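Local coordinates for protein serine protease p27 (Human astrovirus 1, PDB 2W5E) that cleaves the astrovirus non-structural polyprotein into functional products as a trypsin-like serine endopeptidase built around a charge-relay triad, at residues G29-T34 and K57-P62; S105-M110 and S117-T122; P130-D133 and R137-A140; V141-T146 and G151-D156. All blocks are in the same frame, centred on the assembly; numbering follows the deposited sequence.

Contact 1: residues G29-T34 and K57-P62; sequences GNDIVT and KVRYMP
Arg59 reaches across to Asp31 and grips its carboxylate side-on, using NE and one terminal nitrogen, each on a different oxygen. Arg59 NE donates to Asp31 OD1 at 2.9 Å, nearly straight at 163° and close to the guanidinium plane, meeting the oxygen on its syn side. The second bond, from Arg59 NH2 to Asp31 OD2, is shorter at 2.7 Å but more bent, and it arrives from above the carboxylate plane. The carboxylate and guanidinium planes are 20° apart. Arg59 leaves its backbone extended and then folds at the third torsion (chi3 73°), turning NE toward the aspartate. The two side chains cross at about a right angle. Their strands, 31-35 and 52-60, are not paired directly: strand 66-70 runs between them in the N-terminal barrel, and the arginine passes over it, touching Phe68 and Thr70. A classic beta bulge puts Arg59 and Tyr60 both opposite Phe68. Arg59 NH2 serves the carbonyl of Phe160 as well as Asp31 OD2, which links the C-terminal tail to the barrel wall. The buried carboxylate thus has a guanidinium nitrogen on each oxygen, an arrangement that would favour its ionised form.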
# COMPACT_ATOMS: atom_id res chain seq x y z
N GLY A 29 -18.77 -5.18 4.49
CA GLY A 29 -18.95 -6.47 3.83
C GLY A 29 -19.53 -6.27 2.45
O GLY A 29 -19.02 -5.47 1.66
N ASN A 30 -20.62 -6.98 2.16
CA ASN A 30 -21.34 -6.84 0.90
C ASN A 30 -22.55 -5.91 1.02
O ASN A 30 -23.42 -5.88 0.15
CB ASN A 30 -21.77 -8.22 0.38
CG ASN A 30 -22.27 -8.19 -1.06
OD1 ASN A 30 -21.61 -7.63 -1.95
ND2 ASN A 30 -23.44 -8.78 -1.29
N ASP A 31 -22.60 -5.15 2.11
CA ASP A 31 -23.75 -4.29 2.39
C ASP A 31 -23.45 -2.81 2.31
O ASP A 31 -22.29 -2.39 2.31
CB ASP A 31 -24.30 -4.60 3.79
CG ASP A 31 -25.03 -5.92 3.86
OD1 ASP A 31 -25.78 -6.26 2.91
OD2 ASP A 31 -24.87 -6.61 4.89
N ILE A 32 -24.52 -2.02 2.22
CA ILE A 32 -24.50 -0.61 2.53
C ILE A 32 -25.35 -0.45 3.79
O ILE A 32 -26.52 -0.87 3.82
CB ILE A 32 -25.06 0.25 1.37
CG1 ILE A 32 -24.23 0.06 0.10
CG2 ILE A 32 -25.13 1.73 1.78
CD1 ILE A 32 -24.83 0.65 -1.16
N VAL A 33 -24.75 0.11 4.84
CA VAL A 33 -25.41 0.28 6.13
C VAL A 33 -25.84 1.74 6.31
O VAL A 33 -25.10 2.66 5.95
CB VAL A 33 -24.47 -0.15 7.31
CG1 VAL A 33 -25.23 -0.19 8.64
CG2 VAL A 33 -23.84 -1.52 7.04
N THR A 34 -27.04 1.94 6.84
CA THR A 34 -27.54 3.28 7.16
C THR A 34 -28.53 3.24 8.34
O THR A 34 -28.72 2.18 8.94
CB THR A 34 -28.15 3.99 5.91
OG1 THR A 34 -28.35 5.38 6.18
CG2 THR A 34 -29.48 3.34 5.48
N LYS A 57 -31.50 -2.45 -3.35
CA LYS A 57 -32.61 -3.02 -2.60
C LYS A 57 -32.28 -3.24 -1.13
O LYS A 57 -31.25 -3.83 -0.80
CB LYS A 57 -33.07 -4.34 -3.24
CG LYS A 57 -34.37 -4.88 -2.68
CD LYS A 57 -34.73 -6.22 -3.31
CE LYS A 57 -36.15 -6.63 -2.95
NZ LYS A 57 -36.57 -7.89 -3.62
N VAL A 58 -33.17 -2.77 -0.26
CA VAL A 58 -33.08 -3.04 1.17
C VAL A 58 -33.09 -4.56 1.39
O VAL A 58 -33.92 -5.26 0.83
CB VAL A 58 -34.23 -2.36 1.96
CG1 VAL A 58 -34.16 -2.73 3.44
CG2 VAL A 58 -34.17 -0.86 1.80
N ARG A 59 -32.14 -5.04 2.19
CA ARG A 59 -31.99 -6.46 2.49
C ARG A 59 -32.66 -6.86 3.81
O ARG A 59 -33.39 -7.85 3.86
CB ARG A 59 -30.50 -6.86 2.51
CG ARG A 59 -30.23 -8.27 2.99
CD ARG A 59 -28.75 -8.65 2.92
NE ARG A 59 -27.92 -8.00 3.94
CZ ARG A 59 -27.91 -8.32 5.24
NH1 ARG A 59 -28.72 -9.27 5.71
NH2 ARG A 59 -27.11 -7.68 6.07
N TYR A 60 -32.42 -6.08 4.86
CA TYR A 60 -32.79 -6.48 6.22
C TYR A 60 -32.98 -5.28 7.15
O TYR A 60 -32.15 -4.36 7.18
CB TYR A 60 -31.74 -7.46 6.77
CG TYR A 60 -31.94 -7.92 8.20
CD1 TYR A 60 -33.17 -8.42 8.64
CD2 TYR A 60 -30.89 -7.88 9.11
CE1 TYR A 60 -33.34 -8.85 9.95
CE2 TYR A 60 -31.05 -8.31 10.42
CZ TYR A 60 -32.27 -8.79 10.84
OH TYR A 60 -32.42 -9.21 12.14
N MET A 61 -34.07 -5.30 7.91
CA MET A 61 -34.41 -4.26 8.88
C MET A 61 -34.56 -4.89 10.26
O MET A 61 -35.65 -5.34 10.62
CB MET A 61 -35.72 -3.57 8.51
CG MET A 61 -35.79 -2.96 7.12
SD MET A 61 -34.97 -1.36 7.01
CE MET A 61 -36.08 -0.32 7.96
N PRO A 62 -33.47 -4.93 11.05
CA PRO A 62 -33.54 -5.51 12.40
C PRO A 62 -34.34 -4.64 13.38
O PRO A 62 -34.86 -3.59 13.00
CB PRO A 62 -32.07 -5.59 12.83
CG PRO A 62 -31.40 -4.51 12.07
CD PRO A 62 -32.11 -4.44 10.74

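Contact 2: residues S105-M110 and S117-T122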
# COMPACT_ATOMS: atom_id res chain seq x y z
N SER A 105 -15.21 14.66 11.78
CA SER A 105 -14.74 15.21 13.05
C SER A 105 -14.56 14.16 14.14
O SER A 105 -15.22 13.11 14.13
CB SER A 105 -15.67 16.33 13.53
OG SER A 105 -16.97 15.82 13.75
N THR A 106 -13.64 14.44 15.06
CA THR A 106 -13.42 13.60 16.23
C THR A 106 -14.18 14.17 17.43
O THR A 106 -14.59 15.33 17.41
CB THR A 106 -11.92 13.53 16.61
OG1 THR A 106 -11.43 14.86 16.83
CG2 THR A 106 -11.11 12.86 15.50
N ALA A 107 -14.37 13.34 18.46
CA ALA A 107 -15.02 13.77 19.69
C ALA A 107 -14.84 12.75 20.80
O ALA A 107 -14.72 11.56 20.54
CB ALA A 107 -16.52 14.01 19.45
N ALA A 108 -14.82 13.22 22.04
CA ALA A 108 -15.01 12.34 23.18
C ALA A 108 -16.45 11.83 23.13
O ALA A 108 -17.36 12.55 22.70
CB ALA A 108 -14.74 13.07 24.48
N ALA A 109 -16.66 10.58 23.55
CA ALA A 109 -17.99 9.98 23.52
C ALA A 109 -18.34 9.26 24.82
O ALA A 109 -17.46 8.93 25.62
CB ALA A 109 -18.11 9.03 22.33
N MET A 110 -19.64 9.03 25.02
CA MET A 110 -20.15 8.34 26.19
C MET A 110 -21.22 7.33 25.83
O MET A 110 -22.03 7.57 24.93
CB MET A 110 -20.70 9.34 27.21
CG MET A 110 -19.63 10.01 28.06
SD MET A 110 -20.29 10.90 29.49
CE MET A 110 -21.02 9.55 30.43
N SER A 117 -23.22 8.87 22.70
CA SER A 117 -23.36 10.33 22.60
C SER A 117 -22.01 10.99 22.42
O SER A 117 -21.02 10.56 23.01
CB SER A 117 -24.06 10.90 23.83
OG SER A 117 -25.38 10.40 23.92
N TYR A 118 -21.98 12.05 21.62
CA TYR A 118 -20.74 12.71 21.20
C TYR A 118 -21.07 14.07 20.62
O TYR A 118 -22.15 14.27 20.05
CB TYR A 118 -20.02 11.86 20.14
CG TYR A 118 -20.97 11.29 19.10
CD1 TYR A 118 -21.25 12.00 17.93
CD2 TYR A 118 -21.61 10.07 19.30
CE1 TYR A 118 -22.14 11.49 16.98
CE2 TYR A 118 -22.50 9.57 18.38
CZ TYR A 118 -22.76 10.28 17.22
OH TYR A 118 -23.63 9.78 16.30
N ALA A 119 -20.13 15.00 20.75
CA ALA A 119 -20.25 16.31 20.14
C ALA A 119 -20.19 16.19 18.62
O ALA A 119 -19.44 15.37 18.08
CB ALA A 119 -19.14 17.21 20.64
N VAL A 120 -21.01 16.99 17.94
CA VAL A 120 -21.02 17.04 16.47
C VAL A 120 -20.75 18.46 15.98
O VAL A 120 -20.99 19.43 16.70
CB VAL A 120 -22.33 16.47 15.85
CG1 VAL A 120 -22.40 14.96 16.02
CG2 VAL A 120 -23.58 17.14 16.42
N ARG A 121 -20.26 18.58 14.75
CA ARG A 121 -19.87 19.87 14.20
C ARG A 121 -21.00 20.57 13.44
O ARG A 121 -20.91 21.77 13.14
CB ARG A 121 -18.62 19.73 13.31
CG ARG A 121 -17.33 19.47 14.10
CD ARG A 121 -16.84 20.73 14.78
NE ARG A 121 -15.90 20.46 15.86
CZ ARG A 121 -15.37 21.39 16.66
NH1 ARG A 121 -15.70 22.67 16.49
NH2 ARG A 121 -14.52 21.04 17.62
N THR A 122 -22.06 19.83 13.13
CA THR A 122 -23.24 20.44 12.51
C THR A 122 -24.54 19.94 13.15
O THR A 122 -24.59 18.83 13.69
CB THR A 122 -23.28 20.24 10.97
OG1 THR A 122 -24.34 21.03 10.41
CG2 THR A 122 -23.49 18.79 10.58
O HOH W 1 -19.31 16.36 13.12
O HOH W 2 -18.01 14.82 15.91
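Ser105 lays its CB against the aliphatic part of Arg121, CB to CG 3.6 Å, where the two segments have moved apart, the CA atoms of Ser105 and Arg121 being 7.0 Å from each other. Two waters fill in there. Ser105 OG, turned between its own backbone N and carbonyl carbon (chi1 61°), contacts both: one water accepts from the backbone N of Arg121, the other donates to the carbonyl O of Ala119. Arg121 folds back at its second torsion, and its NH2 goes on to form a salt bridge with Asp101 of a neighbouring subunit.

Further along the backbones draw closer, and alanines lie between them. The methyl of Ala107 sits 3.5 Å from Ala119 O and also touches the CB of Tyr118, which Ala109 CB meets at 4.1 Å. Of the tyrosine side chain, only CB works across the contact; the ring leads away into the barrel interior and its OH is hydrogen-bonded to His142. At the far end Met110 and Ser117 make a regular antiparallel hydrogen-bonded pair: Ser117 N to Met110 O is 2.8 Å and almost straight, the return bond from Met110 N to Ser117 O 2.9 Å. Tight at the turn and water-bridged at the open end, this is the beta hairpin of strands 101-112 and 115-119 in the C-terminal barrel of a chymotrypsin-like protease.

Contact 3: residues P130-D133 and R137-A140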
# COMPACT_ATOMS: atom_id res chain seq x y z
N PRO A 130 -21.49 6.64 9.78
CA PRO A 130 -20.77 5.72 10.65
C PRO A 130 -20.06 6.48 11.77
O PRO A 130 -19.45 7.53 11.53
CB PRO A 130 -19.76 5.06 9.70
CG PRO A 130 -19.53 6.09 8.64
CD PRO A 130 -20.86 6.77 8.46
N VAL A 131 -20.16 5.96 12.98
CA VAL A 131 -19.40 6.48 14.11
C VAL A 131 -18.30 5.46 14.39
O VAL A 131 -18.59 4.34 14.79
CB VAL A 131 -20.29 6.70 15.36
CG1 VAL A 131 -19.49 7.33 16.49
CG2 VAL A 131 -21.49 7.60 15.01
N CYS A 132 -17.05 5.86 14.15
CA CYS A 132 -15.90 4.94 14.22
C CYS A 132 -15.05 5.15 15.48
O CYS A 132 -15.12 6.21 16.09
CB CYS A 132 -15.02 5.12 12.98
SG CYS A 132 -15.85 4.73 11.42
N ASP A 133 -14.26 4.15 15.85
CA ASP A 133 -13.26 4.31 16.91
C ASP A 133 -12.02 5.04 16.38
O ASP A 133 -11.99 5.47 15.23
CB ASP A 133 -12.90 2.96 17.58
CG ASP A 133 -12.20 1.97 16.64
OD1 ASP A 133 -11.66 2.36 15.59
OD2 ASP A 133 -12.18 0.77 16.99
N ARG A 137 -12.64 1.79 12.80
CA ARG A 137 -13.61 0.70 12.80
C ARG A 137 -14.96 1.20 13.31
O ARG A 137 -15.02 1.94 14.29
CB ARG A 137 -13.12 -0.46 13.68
CG ARG A 137 -11.65 -0.83 13.47
CD ARG A 137 -11.43 -1.58 12.18
NE ARG A 137 -11.71 -3.00 12.34
CZ ARG A 137 -10.80 -3.98 12.28
NH1 ARG A 137 -9.52 -3.70 12.04
NH2 ARG A 137 -11.18 -5.23 12.46
N VAL A 138 -16.05 0.78 12.65
CA VAL A 138 -17.40 1.26 12.99
C VAL A 138 -17.86 0.74 14.34
O VAL A 138 -17.82 -0.46 14.60
CB VAL A 138 -18.47 0.84 11.94
CG1 VAL A 138 -19.70 1.76 12.03
CG2 VAL A 138 -17.91 0.88 10.57
N LEU A 139 -18.30 1.66 15.19
CA LEU A 139 -18.88 1.34 16.49
C LEU A 139 -20.40 1.47 16.48
O LEU A 139 -21.10 0.76 17.21
CB LEU A 139 -18.33 2.28 17.57
CG LEU A 139 -16.82 2.32 17.86
CD1 LEU A 139 -16.52 3.48 18.79
CD2 LEU A 139 -16.35 1.01 18.46
N ALA A 140 -20.90 2.40 15.67
CA ALA A 140 -22.30 2.82 15.75
C ALA A 140 -22.77 3.55 14.49
O ALA A 140 -21.97 3.93 13.65
CB ALA A 140 -22.52 3.71 16.98
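Strands 130-132 and 138-140 pair antiparallel but splayed, the N-to-C directions of these short segments 115° apart and their axes 4.5 Å at closest approach. They form a beta hairpin with a classic bulge: Leu139 and Ala140 both face Val131, whose carbonyl O accepts from Leu139 N at 2.7 Å and, less directly, from Ala140 N at 3.1 Å. Val131 N repays Ala140 O with a straight bond of 2.8 Å, while Asp133 N donates to Arg137 O beyond the bulge.

Val131 and Ala140 meet through their CB atoms on the barrel-core face, where Leu116 touches both. Pro130 CB leans on Val138 CG1, and Phe26 of the other barrel packs against both residues. Leu139, with its CG beside the backbone N (chi1 -60°), lays CG and CD1 against Asp133 N and CB.

Asp133 and Arg137 lie side by side and point the same way, yet their charged ends do not meet; the guanidinium carries on past the carboxylate. The aspartate turns instead to the hairpin's turn, its OD1 accepting from Tyr135 N and also from Arg137 N at 3.0 Å, the latter coming in from well above the carboxylate plane.

Contact 4: residues V141-T146 and G151-D156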
# COMPACT_ATOMS: atom_id res chain seq x y z
N VAL A 141 -24.09 3.73 14.38
CA VAL A 141 -24.71 4.44 13.26
C VAL A 141 -25.45 5.69 13.76
O VAL A 141 -26.37 5.58 14.58
CB VAL A 141 -25.70 3.51 12.49
CG1 VAL A 141 -26.34 4.23 11.31
CG2 VAL A 141 -24.99 2.23 12.02
N HIS A 142 -25.07 6.85 13.30
CA HIS A 142 -25.65 8.07 13.74
C HIS A 142 -27.15 8.20 13.48
O HIS A 142 -27.61 7.98 12.42
CB HIS A 142 -24.94 9.24 13.12
CG HIS A 142 -25.48 10.56 13.55
ND1 HIS A 142 -24.85 11.34 14.49
CD2 HIS A 142 -26.58 11.25 13.18
CE1 HIS A 142 -25.53 12.45 14.66
NE2 HIS A 142 -26.58 12.42 13.88
N GLN A 143 -27.89 8.56 14.50
CA GLN A 143 -29.35 8.56 14.46
C GLN A 143 -29.96 9.96 14.51
O GLN A 143 -30.80 10.30 13.68
CB GLN A 143 -29.92 7.72 15.61
CG GLN A 143 -29.58 6.25 15.55
CD GLN A 143 -30.27 5.52 14.41
OE1 GLN A 143 -31.44 5.77 14.12
NE2 GLN A 143 -29.55 4.62 13.76
N THR A 144 -29.52 10.76 15.48
CA THR A 144 -30.16 12.05 15.74
C THR A 144 -29.24 13.04 16.46
O THR A 144 -28.13 12.69 16.87
CB THR A 144 -31.47 11.87 16.55
OG1 THR A 144 -32.18 13.12 16.63
CG2 THR A 144 -31.18 11.34 17.95
N ASN A 145 -29.71 14.28 16.59
CA ASN A 145 -29.01 15.28 17.39
C ASN A 145 -29.94 16.20 18.16
O ASN A 145 -31.07 16.45 17.73
CB ASN A 145 -28.04 16.10 16.53
CG ASN A 145 -28.72 16.81 15.37
OD1 ASN A 145 -29.67 17.56 15.56
ND2 ASN A 145 -28.21 16.58 14.17
N THR A 146 -29.47 16.68 19.31
CA THR A 146 -30.11 17.79 20.01
C THR A 146 -29.06 18.89 20.12
O THR A 146 -28.17 18.83 20.97
CB THR A 146 -30.66 17.38 21.41
OG1 THR A 146 -29.58 16.99 22.26
CG2 THR A 146 -31.65 16.22 21.29
N GLY A 151 -26.27 11.55 18.64
CA GLY A 151 -26.59 10.26 19.24
C GLY A 151 -26.64 9.15 18.20
O GLY A 151 -27.21 9.32 17.12
N ALA A 152 -26.04 8.01 18.52
CA ALA A 152 -25.95 6.89 17.60
C ALA A 152 -26.34 5.59 18.28
O ALA A 152 -26.23 5.47 19.50
CB ALA A 152 -24.54 6.78 17.04
N VAL A 153 -26.81 4.62 17.50
CA VAL A 153 -27.07 3.27 18.01
C VAL A 153 -25.88 2.37 17.74
O VAL A 153 -25.44 2.23 16.59
CB VAL A 153 -28.36 2.64 17.41
CG1 VAL A 153 -28.59 1.24 17.95
CG2 VAL A 153 -29.58 3.51 17.71
N ILE A 154 -25.35 1.76 18.80
CA ILE A 154 -24.24 0.81 18.71
C ILE A 154 -24.59 -0.39 17.83
O ILE A 154 -25.69 -0.94 17.91
CB ILE A 154 -23.73 0.37 20.12
CG1 ILE A 154 -22.81 1.44 20.72
CG2 ILE A 154 -22.96 -0.94 20.07
CD1 ILE A 154 -23.47 2.32 21.75
N ILE A 155 -23.64 -0.77 16.97
CA ILE A 155 -23.81 -1.90 16.07
C ILE A 155 -22.84 -3.03 16.43
O ILE A 155 -21.71 -2.78 16.88
CB ILE A 155 -23.63 -1.46 14.58
CG1 ILE A 155 -24.08 -2.57 13.61
CG2 ILE A 155 -22.20 -0.98 14.29
CD1 ILE A 155 -24.09 -2.16 12.13
N ASP A 156 -23.28 -4.27 16.27
CA ASP A 156 -22.41 -5.44 16.42
C ASP A 156 -22.68 -6.48 15.31
O ASP A 156 -23.69 -6.37 14.62
CB ASP A 156 -22.49 -6.02 17.85
CG ASP A 156 -23.83 -6.65 18.17
OD1 ASP A 156 -24.13 -7.71 17.59
OD2 ASP A 156 -24.56 -6.10 19.02
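The His142 ring carries the carbonyl O of Gly151 over one face, 4.0 Å above the plane and displaced toward the rim, while its ND1 is hydrogen-bonded to the hydroxyl of Tyr118. A chi1 of -179° swings the imidazole away from its own backbone N, beside the carbonyl carbon, and brings that face to Gly151 O. The Gln143 amide belongs to the opposite face of the sheet. Its chain bends at the second torsion to lie over Val153, CG meeting Val153 CG2 at 3.5 Å, and its NE2 is held by the carbonyl O of Asp65, with a weak second bond to Val141 O.

Strands 138-146 and 149-154 form a beta hairpin of the C-terminal barrel, with a classic bulge where Gln143 and Thr144 both face Gly151. Gly151 O therefore accepts twice, from Gln143 N at 2.8 Å and from Thr144 N at 3.2 Å; Gly151 N answers to Thr144 O. Before the bulge, Val141 and Val153 exchange two backbone bonds, and Ala152 tucks its methyl 3.3 Å from Val141 O.

Asp65 is the acid of the charge-relay system, and the Gln143 side chain comes within about 4 Å of the side chain of His37, its catalytic base. Toward the other end, Val141 CG2 reaches Ile155 CD1 at 4.5 Å, and both residues pack on Ile66 of the N-terminal barrel.

The four contacts follow one another along the chain, contact 1 in the N-terminal six-stranded barrel and the others in the C-terminal one, the double-barrel plan of chymotrypsin-like proteases. Contacts 2, 3 and 4 cluster with centres about 10 to 12 Å apart: contacts 3 and 4 share strand 138-146, and strand 115-119 of contact 2 neighbours strand 149-154 of contact 4. Contact 1 lies farther off, its centre about 25 Å from that of contact 2 and about 16 Å from those of contacts 3 and 4, yet Val33 and Thr34 pack on Val141 of contact 4 across the barrel interface. His37 and Asp65 come from the first barrel and Ser127 from the second, so this interface frames the catalytic triad.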